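Local atomic coordinates of ORF10 (Moritella marina, PDB entry 6RIW), a protein that supplies the ketosynthase-chain length factor didomain of a polyunsaturated fatty acid synthase and probably catalyses the condensations that lengthen the acyl chain. Residues Glu2-Val7 with Leu205-Leu210; Asn303-Val308 with Leu652-Gly657; Val310-Tyr315 with Phe350-Asn355. One frame throughout, in Å; residues are numbered along the deposited sequence.

Interaction 1 of 3, residues Glu2-Val7 with Leu205-Leu210; sequences ENIAVV and LACDYL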
ATOM      1  N   GLU A   2       3.935 -23.443 -15.915  1.00 21.35           N
ATOM      2  CA  GLU A   2       5.216 -24.074 -15.610  1.00 22.65           C
ATOM      3  C   GLU A   2       5.598 -23.961 -14.132  1.00 24.39           C
ATOM      4  O   GLU A   2       5.375 -22.933 -13.489  1.00 19.47           O
ATOM      5  CB  GLU A   2       6.314 -23.442 -16.469  1.00 23.36           C
ATOM      6  CG  GLU A   2       7.655 -24.091 -16.287  1.00 26.22           C
ATOM      7  CD  GLU A   2       8.731 -23.430 -17.099  1.00 27.55           C
ATOM      8  OE1 GLU A   2       8.417 -22.451 -17.810  1.00 28.62           O
ATOM      9  OE2 GLU A   2       9.892 -23.895 -17.024  1.00 26.40           O
ATOM     10  N   ASN A   3       6.183 -25.038 -13.600  1.00 22.75           N
ATOM     11  CA  ASN A   3       6.851 -25.013 -12.301  1.00 19.88           C
ATOM     12  C   ASN A   3       7.729 -23.777 -12.136  1.00 21.11           C
ATOM     13  O   ASN A   3       8.543 -23.459 -13.009  1.00 19.06           O
ATOM     14  CB  ASN A   3       7.738 -26.251 -12.146  1.00 21.08           C
ATOM     15  CG  ASN A   3       6.945 -27.509 -11.846  1.00 24.49           C
ATOM     16  OD1 ASN A   3       5.759 -27.455 -11.489  1.00 24.07           O
ATOM     17  ND2 ASN A   3       7.609 -28.654 -11.966  1.00 26.52           N
ATOM     18  N   ILE A   4       7.589 -23.108 -10.992  1.00 18.67           N
ATOM     19  CA  ILE A   4       8.467 -22.009 -10.601  1.00 20.21           C
ATOM     20  C   ILE A   4       9.398 -22.512  -9.506  1.00 17.37           C
ATOM     21  O   ILE A   4       8.943 -23.125  -8.533  1.00 22.13           O
ATOM     22  CB  ILE A   4       7.659 -20.785 -10.122  1.00 19.40           C
ATOM     23  CG1 ILE A   4       6.736 -20.295 -11.249  1.00 17.77           C
ATOM     24  CG2 ILE A   4       8.612 -19.684  -9.650  1.00 17.72           C
ATOM     25  CD1 ILE A   4       7.493 -19.856 -12.521  1.00 18.50           C
ATOM     26  N   ALA A   5      10.693 -22.266  -9.669  1.00 16.17           N
ATOM     27  CA  ALA A   5      11.698 -22.644  -8.681  1.00 18.65           C
ATOM     28  C   ALA A   5      12.006 -21.450  -7.791  1.00 20.81           C
ATOM     29  O   ALA A   5      12.204 -20.337  -8.291  1.00 16.30           O
ATOM     30  CB  ALA A   5      12.979 -23.122  -9.356  1.00 18.94           C
ATOM     31  N   VAL A   6      12.025 -21.685  -6.477  1.00 18.35           N
ATOM     32  CA  VAL A   6      12.576 -20.741  -5.514  1.00 17.55           C
ATOM     33  C   VAL A   6      14.077 -20.982  -5.415  1.00 22.88           C
ATOM     34  O   VAL A   6      14.513 -22.055  -4.975  1.00 23.67           O
ATOM     35  CB  VAL A   6      11.906 -20.900  -4.141  1.00 21.93           C
ATOM     36  CG1 VAL A   6      12.414 -19.801  -3.176  1.00 19.32           C
ATOM     37  CG2 VAL A   6      10.394 -20.888  -4.289  1.00 18.87           C
ATOM     38  N   VAL A   7      14.874 -19.993  -5.815  1.00 16.57           N
ATOM     39  CA  VAL A   7      16.321 -20.176  -5.897  1.00 20.09           C
ATOM     40  C   VAL A   7      17.085 -19.309  -4.913  1.00 24.29           C
ATOM     41  O   VAL A   7      18.324 -19.380  -4.874  1.00 22.23           O
ATOM     42  CB  VAL A   7      16.834 -19.952  -7.330  1.00 20.14           C
ATOM     43  CG1 VAL A   7      16.104 -20.894  -8.292  1.00 20.78           C
ATOM     44  CG2 VAL A   7      16.640 -18.478  -7.775  1.00 22.25           C
ATOM     45  N   LEU A 205       1.734 -13.211  -7.929  1.00 14.92           N
ATOM     46  CA  LEU A 205       1.813 -12.316  -9.081  1.00 13.66           C
ATOM     47  C   LEU A 205       3.202 -12.315  -9.700  1.00 15.95           C
ATOM     48  O   LEU A 205       3.342 -12.107 -10.914  1.00 16.29           O
ATOM     49  CB  LEU A 205       1.409 -10.890  -8.665  1.00 12.46           C
ATOM     50  CG  LEU A 205      -0.046 -10.744  -8.239  1.00 14.70           C
ATOM     51  CD1 LEU A 205      -0.306  -9.280  -7.876  1.00 17.14           C
ATOM     52  CD2 LEU A 205      -1.013 -11.190  -9.331  1.00 18.70           C
ATOM     53  N   ALA A 206       4.244 -12.543  -8.903  1.00 13.73           N
ATOM     54  CA  ALA A 206       5.579 -12.618  -9.489  1.00 16.94           C
ATOM     55  C   ALA A 206       5.720 -13.867 -10.355  1.00 15.76           C
ATOM     56  O   ALA A 206       6.331 -13.815 -11.434  1.00 16.61           O
ATOM     57  CB  ALA A 206       6.654 -12.588  -8.395  1.00 14.97           C
ATOM     58  N   CYS A 207       5.138 -14.994  -9.912  1.00 15.91           N
ATOM     59  CA  CYS A 207       5.049 -16.174 -10.774  1.00 16.46           C
ATOM     60  C   CYS A 207       4.319 -15.860 -12.075  1.00 18.41           C
ATOM     61  O   CYS A 207       4.754 -16.294 -13.154  1.00 17.63           O
ATOM     62  CB  CYS A 207       4.339 -17.333 -10.061  1.00 13.87           C
ATOM     63  SG  CYS A 207       5.184 -17.972  -8.604  1.00 20.64           S
ATOM     64  N   ASP A 208       3.206 -15.116 -11.997  1.00 16.29           N
ATOM     65  CA  ASP A 208       2.475 -14.710 -13.206  1.00 17.33           C
ATOM     66  C   ASP A 208       3.368 -13.945 -14.171  1.00 16.34           C
ATOM     67  O   ASP A 208       3.275 -14.127 -15.390  1.00 17.41           O
ATOM     68  CB  ASP A 208       1.280 -13.817 -12.858  1.00 18.10           C
ATOM     69  CG  ASP A 208       0.168 -14.548 -12.132  1.00 25.06           C
ATOM     70  OD1 ASP A 208       0.164 -15.800 -12.085  1.00 26.33           O
ATOM     71  OD2 ASP A 208      -0.729 -13.840 -11.605  1.00 25.39           O
ATOM     72  N   TYR A 209       4.200 -13.033 -13.652  1.00 16.62           N
ATOM     73  CA  TYR A 209       5.061 -12.267 -14.541  1.00 13.94           C
ATOM     74  C   TYR A 209       6.109 -13.169 -15.192  1.00 16.41           C
ATOM     75  O   TYR A 209       6.506 -12.925 -16.341  1.00 17.94           O
ATOM     76  CB  TYR A 209       5.726 -11.101 -13.793  1.00 14.87           C
ATOM     77  CG  TYR A 209       4.807  -9.870 -13.684  1.00 18.35           C
ATOM     78  CD1 TYR A 209       3.472 -10.022 -13.352  1.00 17.58           C
ATOM     79  CD2 TYR A 209       5.279  -8.567 -13.950  1.00 19.17           C
ATOM     80  CE1 TYR A 209       2.596  -8.921 -13.261  1.00 22.19           C
ATOM     81  CE2 TYR A 209       4.412  -7.450 -13.862  1.00 17.74           C
ATOM     82  CZ  TYR A 209       3.072  -7.649 -13.502  1.00 18.14           C
ATOM     83  OH  TYR A 209       2.173  -6.595 -13.399  1.00 18.20           O
ATOM     84  N   LEU A 210       6.560 -14.209 -14.478  1.00 16.02           N
ATOM     85  CA  LEU A 210       7.432 -15.203 -15.097  1.00 15.45           C
ATOM     86  C   LEU A 210       6.692 -15.984 -16.181  1.00 17.61           C
ATOM     87  O   LEU A 210       7.267 -16.278 -17.231  1.00 18.39           O
ATOM     88  CB  LEU A 210       8.024 -16.152 -14.034  1.00 16.22           C
ATOM     89  CG  LEU A 210       9.037 -15.528 -13.060  1.00 16.99           C
ATOM     90  CD1 LEU A 210       9.423 -16.451 -11.908  1.00 15.79           C
ATOM     91  CD2 LEU A 210      10.326 -15.007 -13.769  1.00 17.26           C
TER
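Ile-4, on the first strand of the chain, and Cys-207, on a buried helix, bring their CA atoms to 6.8 Å, the point where the backbones of Glu-2-Val-7 and Leu-205-Leu-210 lie nearest. The packing of a helix on a sheet illustrates the layered α/β architecture of the thiolase fold: strand 4-12 pairs antiparallel with strands 259-270 and 283-292, and helix 198-211 lies against them. One face of that helix takes part, since Cys-207 and Leu-210 are three residues apart and both send CB toward the strand, as Ile-4 does toward them. The contact is wholly apolar. Leu-268 of strand 259-270 packs on Ile-4 and Leu-210, and Ile-285 of strand 283-292 on Cys-207, while on another face of the helix Tyr-209 packs on helix 668-682 of the chain length factor half.

With chi1 at -60°, Ile-4 holds CG1 beside its backbone N and CG2 anti to it, and both branches face the sulfur: CG2 lies 4.0 Å from Cys-207 SG. The ethyl end then runs on to Leu-210, where CD1 of Ile-4 meets CD1 of the leucine at 4.0 Å. Closest of all is the Ile-4 methylene, with CG1 3.8 Å from Cys-207 SG.

Interaction 2 of 3, residues Asn303-Val308 with Leu652-Gly657; sequences NTKGQV and LWDFSG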
ATOM      1  N   ASN A 303     -14.684 -15.137   5.721  1.00 26.96           N
ATOM      2  CA  ASN A 303     -15.846 -15.793   5.132  1.00 29.26           C
ATOM      3  C   ASN A 303     -15.400 -17.150   4.616  1.00 27.35           C
ATOM      4  O   ASN A 303     -14.523 -17.231   3.750  1.00 22.99           O
ATOM      5  CB  ASN A 303     -16.429 -14.945   3.998  1.00 28.30           C
ATOM      6  CG  ASN A 303     -17.807 -15.403   3.550  1.00 31.60           C
ATOM      7  OD1 ASN A 303     -18.129 -16.592   3.591  1.00 29.40           O
ATOM      8  ND2 ASN A 303     -18.626 -14.449   3.092  1.00 32.54           N
ATOM      9  N   THR A 304     -15.995 -18.220   5.143  1.00 22.35           N
ATOM     10  CA  THR A 304     -15.545 -19.541   4.726  1.00 22.50           C
ATOM     11  C   THR A 304     -15.749 -19.767   3.224  1.00 23.32           C
ATOM     12  O   THR A 304     -14.981 -20.513   2.609  1.00 22.80           O
ATOM     13  CB  THR A 304     -16.250 -20.628   5.551  1.00 26.67           C
ATOM     14  OG1 THR A 304     -15.696 -21.915   5.223  1.00 27.89           O
ATOM     15  CG2 THR A 304     -17.755 -20.622   5.290  1.00 27.87           C
ATOM     16  N   LYS A 305     -16.731 -19.103   2.602  1.00 23.34           N
ATOM     17  CA  LYS A 305     -16.973 -19.354   1.176  1.00 27.35           C
ATOM     18  C   LYS A 305     -15.780 -18.930   0.321  1.00 26.39           C
ATOM     19  O   LYS A 305     -15.408 -19.635  -0.625  1.00 25.71           O
ATOM     20  CB  LYS A 305     -18.251 -18.653   0.699  1.00 29.44           C
ATOM     21  CG  LYS A 305     -18.162 -17.128   0.589  1.00 39.06           C
ATOM     22  CD  LYS A 305     -19.533 -16.447   0.432  1.00 37.86           C
ATOM     23  CE  LYS A 305     -19.878 -16.180  -1.012  1.00 39.29           C
ATOM     24  NZ  LYS A 305     -19.501 -14.777  -1.392  1.00 36.47           N
ATOM     25  N   GLY A 306     -15.158 -17.789   0.641  1.00 27.25           N
ATOM     26  CA  GLY A 306     -13.994 -17.365  -0.120  1.00 24.96           C
ATOM     27  C   GLY A 306     -12.786 -18.243   0.116  1.00 21.01           C
ATOM     28  O   GLY A 306     -11.951 -18.412  -0.783  1.00 22.88           O
ATOM     29  N   GLN A 307     -12.657 -18.803   1.326  1.00 19.92           N
ATOM     30  CA  GLN A 307     -11.520 -19.669   1.620  1.00 20.64           C
ATOM     31  C   GLN A 307     -11.620 -20.997   0.887  1.00 22.00           C
ATOM     32  O   GLN A 307     -10.632 -21.472   0.321  1.00 18.85           O
ATOM     33  CB  GLN A 307     -11.410 -19.893   3.128  1.00 20.50           C
ATOM     34  CG  GLN A 307     -11.267 -18.557   3.898  1.00 21.42           C
ATOM     35  CD  GLN A 307     -11.138 -18.757   5.396  1.00 27.45           C
ATOM     36  OE1 GLN A 307     -11.322 -19.874   5.901  1.00 25.87           O
ATOM     37  NE2 GLN A 307     -10.835 -17.670   6.125  1.00 22.56           N
ATOM     38  N   VAL A 308     -12.785 -21.645   0.930  1.00 22.89           N
ATOM     39  CA  VAL A 308     -12.959 -22.853   0.127  1.00 21.03           C
ATOM     40  C   VAL A 308     -12.699 -22.546  -1.346  1.00 20.97           C
ATOM     41  O   VAL A 308     -12.014 -23.303  -2.041  1.00 21.68           O
ATOM     42  CB  VAL A 308     -14.368 -23.446   0.353  1.00 23.61           C
ATOM     43  CG1 VAL A 308     -14.652 -24.574  -0.654  1.00 27.87           C
ATOM     44  CG2 VAL A 308     -14.511 -23.947   1.796  1.00 23.30           C
ATOM     45  N   LEU A 652     -19.511  -5.108  -1.988  1.00 19.27           N
ATOM     46  CA  LEU A 652     -20.745  -4.530  -2.516  1.00 22.06           C
ATOM     47  C   LEU A 652     -21.244  -5.290  -3.739  1.00 23.62           C
ATOM     48  O   LEU A 652     -22.456  -5.500  -3.903  1.00 23.95           O
ATOM     49  CB  LEU A 652     -20.527  -3.056  -2.868  1.00 22.42           C
ATOM     50  CG  LEU A 652     -21.695  -2.329  -3.546  1.00 22.54           C
ATOM     51  CD1 LEU A 652     -22.891  -2.246  -2.590  1.00 29.84           C
ATOM     52  CD2 LEU A 652     -21.290  -0.927  -4.032  1.00 22.48           C
ATOM     53  N   TRP A 653     -20.332  -5.713  -4.607  1.00 19.10           N
ATOM     54  CA  TRP A 653     -20.691  -6.362  -5.862  1.00 20.88           C
ATOM     55  C   TRP A 653     -20.580  -7.879  -5.795  1.00 18.08           C
ATOM     56  O   TRP A 653     -20.844  -8.550  -6.800  1.00 20.18           O
ATOM     57  CB  TRP A 653     -19.811  -5.825  -7.001  1.00 17.67           C
ATOM     58  CG  TRP A 653     -20.182  -4.435  -7.447  1.00 19.46           C
ATOM     59  CD1 TRP A 653     -19.898  -3.253  -6.809  1.00 18.20           C
ATOM     60  CD2 TRP A 653     -20.920  -4.084  -8.620  1.00 21.91           C
ATOM     61  NE1 TRP A 653     -20.409  -2.193  -7.519  1.00 19.27           N
ATOM     62  CE2 TRP A 653     -21.041  -2.676  -8.636  1.00 21.37           C
ATOM     63  CE3 TRP A 653     -21.479  -4.824  -9.673  1.00 21.87           C
ATOM     64  CZ2 TRP A 653     -21.698  -1.994  -9.661  1.00 19.35           C
ATOM     65  CZ3 TRP A 653     -22.138  -4.147 -10.682  1.00 20.28           C
ATOM     66  CH2 TRP A 653     -22.234  -2.747 -10.676  1.00 21.92           C
ATOM     67  N   ASP A 654     -20.184  -8.429  -4.642  1.00 17.59           N
ATOM     68  CA  ASP A 654     -19.910  -9.858  -4.488  1.00 19.57           C
ATOM     69  C   ASP A 654     -18.919 -10.362  -5.542  1.00 22.23           C
ATOM     70  O   ASP A 654     -19.120 -11.409  -6.161  1.00 20.26           O
ATOM     71  CB  ASP A 654     -21.222 -10.663  -4.517  1.00 23.53           C
ATOM     72  CG  ASP A 654     -21.077 -12.068  -3.944  1.00 28.79           C
ATOM     73  OD1 ASP A 654     -20.177 -12.312  -3.085  1.00 26.61           O
ATOM     74  OD2 ASP A 654     -21.880 -12.940  -4.372  1.00 25.79           O
ATOM     75  N   PHE A 655     -17.827  -9.621  -5.751  1.00 17.65           N
ATOM     76  CA  PHE A 655     -16.802 -10.060  -6.692  1.00 16.71           C
ATOM     77  C   PHE A 655     -15.861 -11.038  -6.010  1.00 20.03           C
ATOM     78  O   PHE A 655     -15.603 -10.933  -4.810  1.00 22.50           O
ATOM     79  CB  PHE A 655     -15.984  -8.864  -7.210  1.00 16.46           C
ATOM     80  CG  PHE A 655     -16.724  -7.976  -8.182  1.00 18.82           C
ATOM     81  CD1 PHE A 655     -17.706  -8.492  -9.017  1.00 16.63           C
ATOM     82  CD2 PHE A 655     -16.406  -6.623  -8.276  1.00 17.55           C
ATOM     83  CE1 PHE A 655     -18.376  -7.652  -9.941  1.00 16.42           C
ATOM     84  CE2 PHE A 655     -17.058  -5.785  -9.181  1.00 18.57           C
ATOM     85  CZ  PHE A 655     -18.047  -6.305 -10.019  1.00 17.07           C
ATOM     86  N   SER A 656     -15.299 -11.962  -6.798  1.00 18.67           N
ATOM     87  CA  SER A 656     -14.400 -12.978  -6.267  1.00 20.12           C
ATOM     88  C   SER A 656     -12.964 -12.889  -6.786  1.00 18.83           C
ATOM     89  O   SER A 656     -12.132 -13.722  -6.396  1.00 18.43           O
ATOM     90  CB  SER A 656     -14.945 -14.390  -6.571  1.00 19.62           C
ATOM     91  OG  SER A 656     -15.025 -14.627  -7.976  1.00 19.93           O
ATOM     92  N   GLY A 657     -12.640 -11.932  -7.656  1.00 18.35           N
ATOM     93  CA  GLY A 657     -11.261 -11.770  -8.091  1.00 17.48           C
ATOM     94  C   GLY A 657     -10.412 -11.097  -7.031  1.00 17.26           C
ATOM     95  O   GLY A 657     -10.890 -10.672  -5.973  1.00 17.53           O
TER
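Lys-305 reaches from the first turn of helix 304-318 to the carboxylate of Asp-654, and its ammonium end alone overlaps the acid: NZ stands 3.1 Å from Asp-654 OD1. This is a salt bridge whose hydrogen bond is weak, and each partner has a further tie. Lys-305 NZ also donates to the backbone O of Asp-293, while Asp-654 OD1 accepts from the backbone N of Lys-295, so the loop after strand 283-292 holds both ends of the pair. The lysine CG lies between the backbone N and the carbonyl carbon (chi1 72°), and bends at chi3 and chi4 bring NZ to the acid.

The lysine is anchored at its base as well. Asn-303 caps the helix, its OD1 taking the backbone N-H of Lys-305 at 3.0 Å with an N-H...O angle of 158°. On the other side, Asp-654 is the first residue past the helix to leave helical backbone angles, with positive phi. The bridge thus joins an N-capped helix start in the ketosynthase half to the turn that follows helix 642-653 in the chain length factor half, a surface ion pair at the interface of the two thiolase-fold domains.

Interaction 3 of 3, residues Val310-Tyr315 with Phe350-Asn355; sequences VYERAY and FSRVNN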
ATOM      1  N   VAL A 310     -10.698 -20.320  -2.753  1.00 20.46           N
ATOM      2  CA  VAL A 310      -9.286 -20.199  -3.122  1.00 19.40           C
ATOM      3  C   VAL A 310      -8.597 -21.566  -3.108  1.00 20.58           C
ATOM      4  O   VAL A 310      -7.693 -21.817  -3.916  1.00 18.78           O
ATOM      5  CB  VAL A 310      -8.555 -19.166  -2.232  1.00 22.76           C
ATOM      6  CG1 VAL A 310      -8.118 -19.763  -0.899  1.00 22.84           C
ATOM      7  CG2 VAL A 310      -7.349 -18.611  -2.972  1.00 18.76           C
ATOM      8  N   TYR A 311      -9.021 -22.480  -2.224  1.00 20.10           N
ATOM      9  CA  TYR A 311      -8.492 -23.844  -2.264  1.00 19.84           C
ATOM     10  C   TYR A 311      -8.812 -24.508  -3.596  1.00 19.58           C
ATOM     11  O   TYR A 311      -7.943 -25.121  -4.219  1.00 18.14           O
ATOM     12  CB  TYR A 311      -9.074 -24.703  -1.137  1.00 22.17           C
ATOM     13  CG  TYR A 311      -8.772 -24.277   0.270  1.00 22.24           C
ATOM     14  CD1 TYR A 311      -7.542 -23.741   0.624  1.00 23.55           C
ATOM     15  CD2 TYR A 311      -9.728 -24.436   1.255  1.00 23.57           C
ATOM     16  CE1 TYR A 311      -7.283 -23.362   1.938  1.00 25.32           C
ATOM     17  CE2 TYR A 311      -9.486 -24.083   2.548  1.00 23.91           C
ATOM     18  CZ  TYR A 311      -8.267 -23.545   2.896  1.00 26.58           C
ATOM     19  OH  TYR A 311      -8.071 -23.173   4.201  1.00 25.57           O
ATOM     20  N   GLU A 312     -10.076 -24.434  -4.017  1.00 20.25           N
ATOM     21  CA  GLU A 312     -10.475 -25.042  -5.279  1.00 22.38           C
ATOM     22  C   GLU A 312      -9.647 -24.487  -6.425  1.00 22.01           C
ATOM     23  O   GLU A 312      -9.074 -25.247  -7.215  1.00 20.95           O
ATOM     24  CB  GLU A 312     -11.965 -24.811  -5.530  1.00 23.73           C
ATOM     25  CG  GLU A 312     -12.855 -25.525  -4.530  1.00 24.44           C
ATOM     26  CD  GLU A 312     -14.286 -25.034  -4.551  1.00 31.15           C
ATOM     27  OE1 GLU A 312     -14.552 -23.991  -5.184  1.00 29.76           O
ATOM     28  OE2 GLU A 312     -15.151 -25.696  -3.930  1.00 34.24           O
ATOM     29  N   ARG A 313      -9.518 -23.153  -6.488  1.00 20.85           N
ATOM     30  CA  ARG A 313      -8.772 -22.519  -7.571  1.00 21.39           C
ATOM     31  C   ARG A 313      -7.297 -22.879  -7.524  1.00 20.25           C
ATOM     32  O   ARG A 313      -6.667 -23.001  -8.576  1.00 20.44           O
ATOM     33  CB  ARG A 313      -8.948 -20.989  -7.514  1.00 18.88           C
ATOM     34  CG  ARG A 313     -10.333 -20.496  -7.867  1.00 22.40           C
ATOM     35  CD  ARG A 313     -10.385 -18.963  -7.800  1.00 20.62           C
ATOM     36  NE  ARG A 313     -11.634 -18.405  -8.302  1.00 23.42           N
ATOM     37  CZ  ARG A 313     -12.011 -17.147  -8.085  1.00 23.60           C
ATOM     38  NH1 ARG A 313     -11.221 -16.337  -7.378  1.00 22.70           N
ATOM     39  NH2 ARG A 313     -13.160 -16.696  -8.565  1.00 20.40           N
ATOM     40  N   ALA A 314      -6.731 -23.072  -6.326  1.00 17.31           N
ATOM     41  CA  ALA A 314      -5.297 -23.317  -6.211  1.00 17.88           C
ATOM     42  C   ALA A 314      -4.921 -24.715  -6.683  1.00 21.76           C
ATOM     43  O   ALA A 314      -3.923 -24.889  -7.396  1.00 20.74           O
ATOM     44  CB  ALA A 314      -4.835 -23.119  -4.762  1.00 21.68           C
ATOM     45  N   TYR A 315      -5.674 -25.732  -6.259  1.00 21.89           N
ATOM     46  CA  TYR A 315      -5.310 -27.091  -6.659  1.00 22.04           C
ATOM     47  C   TYR A 315      -5.639 -27.343  -8.122  1.00 23.45           C
ATOM     48  O   TYR A 315      -4.921 -28.089  -8.794  1.00 22.84           O
ATOM     49  CB  TYR A 315      -5.962 -28.110  -5.709  1.00 22.22           C
ATOM     50  CG  TYR A 315      -5.233 -28.025  -4.395  1.00 22.93           C
ATOM     51  CD1 TYR A 315      -3.987 -28.640  -4.236  1.00 25.01           C
ATOM     52  CD2 TYR A 315      -5.713 -27.227  -3.359  1.00 23.20           C
ATOM     53  CE1 TYR A 315      -3.270 -28.507  -3.066  1.00 24.44           C
ATOM     54  CE2 TYR A 315      -5.003 -27.091  -2.174  1.00 22.60           C
ATOM     55  CZ  TYR A 315      -3.782 -27.727  -2.036  1.00 24.37           C
ATOM     56  OH  TYR A 315      -3.069 -27.576  -0.865  1.00 24.05           O
ATOM     57  N   PHE A 350     -10.972 -30.525   2.308  1.00 25.79           N
ATOM     58  CA  PHE A 350     -10.168 -31.745   2.279  1.00 26.47           C
ATOM     59  C   PHE A 350     -10.965 -32.999   2.633  1.00 30.38           C
ATOM     60  O   PHE A 350     -10.537 -34.108   2.284  1.00 30.72           O
ATOM     61  CB  PHE A 350      -8.960 -31.605   3.198  1.00 26.04           C
ATOM     62  CG  PHE A 350      -7.899 -30.707   2.631  1.00 28.45           C
ATOM     63  CD1 PHE A 350      -7.048 -31.171   1.643  1.00 28.24           C
ATOM     64  CD2 PHE A 350      -7.790 -29.388   3.054  1.00 29.39           C
ATOM     65  CE1 PHE A 350      -6.076 -30.353   1.109  1.00 31.37           C
ATOM     66  CE2 PHE A 350      -6.829 -28.554   2.507  1.00 26.33           C
ATOM     67  CZ  PHE A 350      -5.973 -29.036   1.538  1.00 27.86           C
ATOM     68  N   SER A 351     -12.114 -32.860   3.289  1.00 29.69           N
ATOM     69  CA  SER A 351     -12.936 -34.045   3.513  1.00 29.15           C
ATOM     70  C   SER A 351     -13.486 -34.615   2.208  1.00 33.78           C
ATOM     71  O   SER A 351     -13.810 -35.808   2.160  1.00 32.16           O
ATOM     72  CB  SER A 351     -14.060 -33.729   4.503  1.00 30.33           C
ATOM     73  OG  SER A 351     -15.042 -32.891   3.939  1.00 29.22           O
ATOM     74  N   ARG A 352     -13.546 -33.808   1.138  1.00 30.71           N
ATOM     75  CA  ARG A 352     -14.000 -34.302  -0.163  1.00 32.90           C
ATOM     76  C   ARG A 352     -13.088 -35.388  -0.715  1.00 33.38           C
ATOM     77  O   ARG A 352     -13.518 -36.194  -1.550  1.00 35.61           O
ATOM     78  CB  ARG A 352     -14.077 -33.152  -1.177  1.00 30.01           C
ATOM     79  CG  ARG A 352     -15.057 -32.067  -0.825  1.00 29.76           C
ATOM     80  CD  ARG A 352     -14.865 -30.823  -1.703  1.00 31.70           C
ATOM     81  NE  ARG A 352     -15.801 -29.773  -1.307  1.00 28.53           N
ATOM     82  CZ  ARG A 352     -15.837 -28.552  -1.831  1.00 31.83           C
ATOM     83  NH1 ARG A 352     -14.982 -28.210  -2.792  1.00 30.44           N
ATOM     84  NH2 ARG A 352     -16.737 -27.683  -1.401  1.00 27.76           N
ATOM     85  N   VAL A 353     -11.821 -35.399  -0.305  1.00 31.18           N
ATOM     86  CA  VAL A 353     -10.859 -36.396  -0.741  1.00 32.07           C
ATOM     87  C   VAL A 353     -10.369 -37.246   0.420  1.00 33.13           C
ATOM     88  O   VAL A 353      -9.439 -38.032   0.255  1.00 37.80           O
ATOM     89  CB  VAL A 353      -9.674 -35.746  -1.479  1.00 35.03           C
ATOM     90  CG1 VAL A 353     -10.143 -35.140  -2.804  1.00 34.55           C
ATOM     91  CG2 VAL A 353      -9.000 -34.688  -0.593  1.00 31.30           C
ATOM     92  N   ASN A 354     -10.972 -37.086   1.594  1.00 32.72           N
ATOM     93  CA  ASN A 354     -10.627 -37.859   2.785  1.00 36.65           C
ATOM     94  C   ASN A 354      -9.155 -37.718   3.156  1.00 37.27           C
ATOM     95  O   ASN A 354      -8.491 -38.692   3.519  1.00 32.14           O
ATOM     96  CB  ASN A 354     -11.005 -39.326   2.614  1.00 40.80           C
ATOM     97  CG  ASN A 354     -12.221 -39.680   3.409  1.00 47.48           C
ATOM     98  OD1 ASN A 354     -12.237 -39.524   4.637  1.00 46.57           O
ATOM     99  ND2 ASN A 354     -13.269 -40.127   2.722  1.00 49.45           N
ATOM    100  N   ASN A 355      -8.644 -36.491   3.099  1.00 31.54           N
ATOM    101  CA  ASN A 355      -7.278 -36.204   3.497  1.00 32.83           C
ATOM    102  C   ASN A 355      -7.271 -35.361   4.770  1.00 29.22           C
ATOM    103  O   ASN A 355      -8.126 -34.492   4.966  1.00 29.71           O
ATOM    104  CB  ASN A 355      -6.535 -35.496   2.360  1.00 32.51           C
ATOM    105  CG  ASN A 355      -5.057 -35.310   2.648  1.00 33.40           C
ATOM    106  OD1 ASN A 355      -4.488 -35.965   3.528  1.00 32.18           O
ATOM    107  ND2 ASN A 355      -4.425 -34.406   1.899  1.00 27.64           N
TER
HETATM  108  O   HOH W   1     -17.447 -25.219  -2.625  1.00 34.18           O
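Glu-312 and Arg-352 meet with their side chains at about a right angle, the carboxylate coming to the edge of the guanidinium. Glu-312, extended beyond CG (chi2 166°), brings its carboxylate out to the arginine. Its OE2 lies in the guanidinium plane, 2.8 Å from Arg-352 NH1, and the N-H...O angle of 176° makes the bond nearly straight. The oxygen offers its anti lone pair. Only OE2 and NH1 are bonded, so the bridge is single-point and not a side-by-side pair; the planes are turned 31° apart. A water completes it: it donates to Glu-312 OE2 at 2.7 Å and accepts from Arg-352 NH2 at 2.8 Å, tying the second nitrogen to the same oxygen. The extended arginine chain carries its charge across to helix 304-318. Were Glu-312 replaced by an alanine, the guanidinium of Arg-352 would probably lose its counter-charge and be freer to turn, and the water would lose its acceptor there.

Deeper in, Tyr-315 and Phe-350 also cross at about a right angle. Phe-350 presents its edge, CZ lying 4.0 Å from Tyr-315 OH, while that hydroxyl is hydrogen-bonded to His-446 NE2 on strand 443-450. The carbonyl of Phe-350 accepts from Val-353 N and Asn-355 N, which approach from opposite faces of its plane. The second bond pairs with Asn-354 N to Ser-351 O, and Asn-354 has positive phi. A Schellman motif thus ends the helix carrying Phe-350, and the side chains of Phe-350 and Arg-352 join this end to helix 304-318 in the C-terminal beta-ketoacyl synthase domain of the ketosynthase.

Interactions 2 and 3 show how one helix can serve two neighbours: helix 304-318 enters both, their centres lie about 17 Å apart, and interaction 3 is nested in the chain loop closed by interaction 2. They touch directly: Arg-313 NH2 is 2.8 Å from Ser-656 OG, a probable hydrogen bond between the two halves of the didomain. Interaction 1 touches neither, its nearest atoms lying about 10 Å from those of interaction 2 and about 11 Å from those of interaction 3. The bound magnesium, held by Met-1 and Lys-286, is about 7 Å from the Ile-4 side chain and about 11 Å from that of Tyr-315.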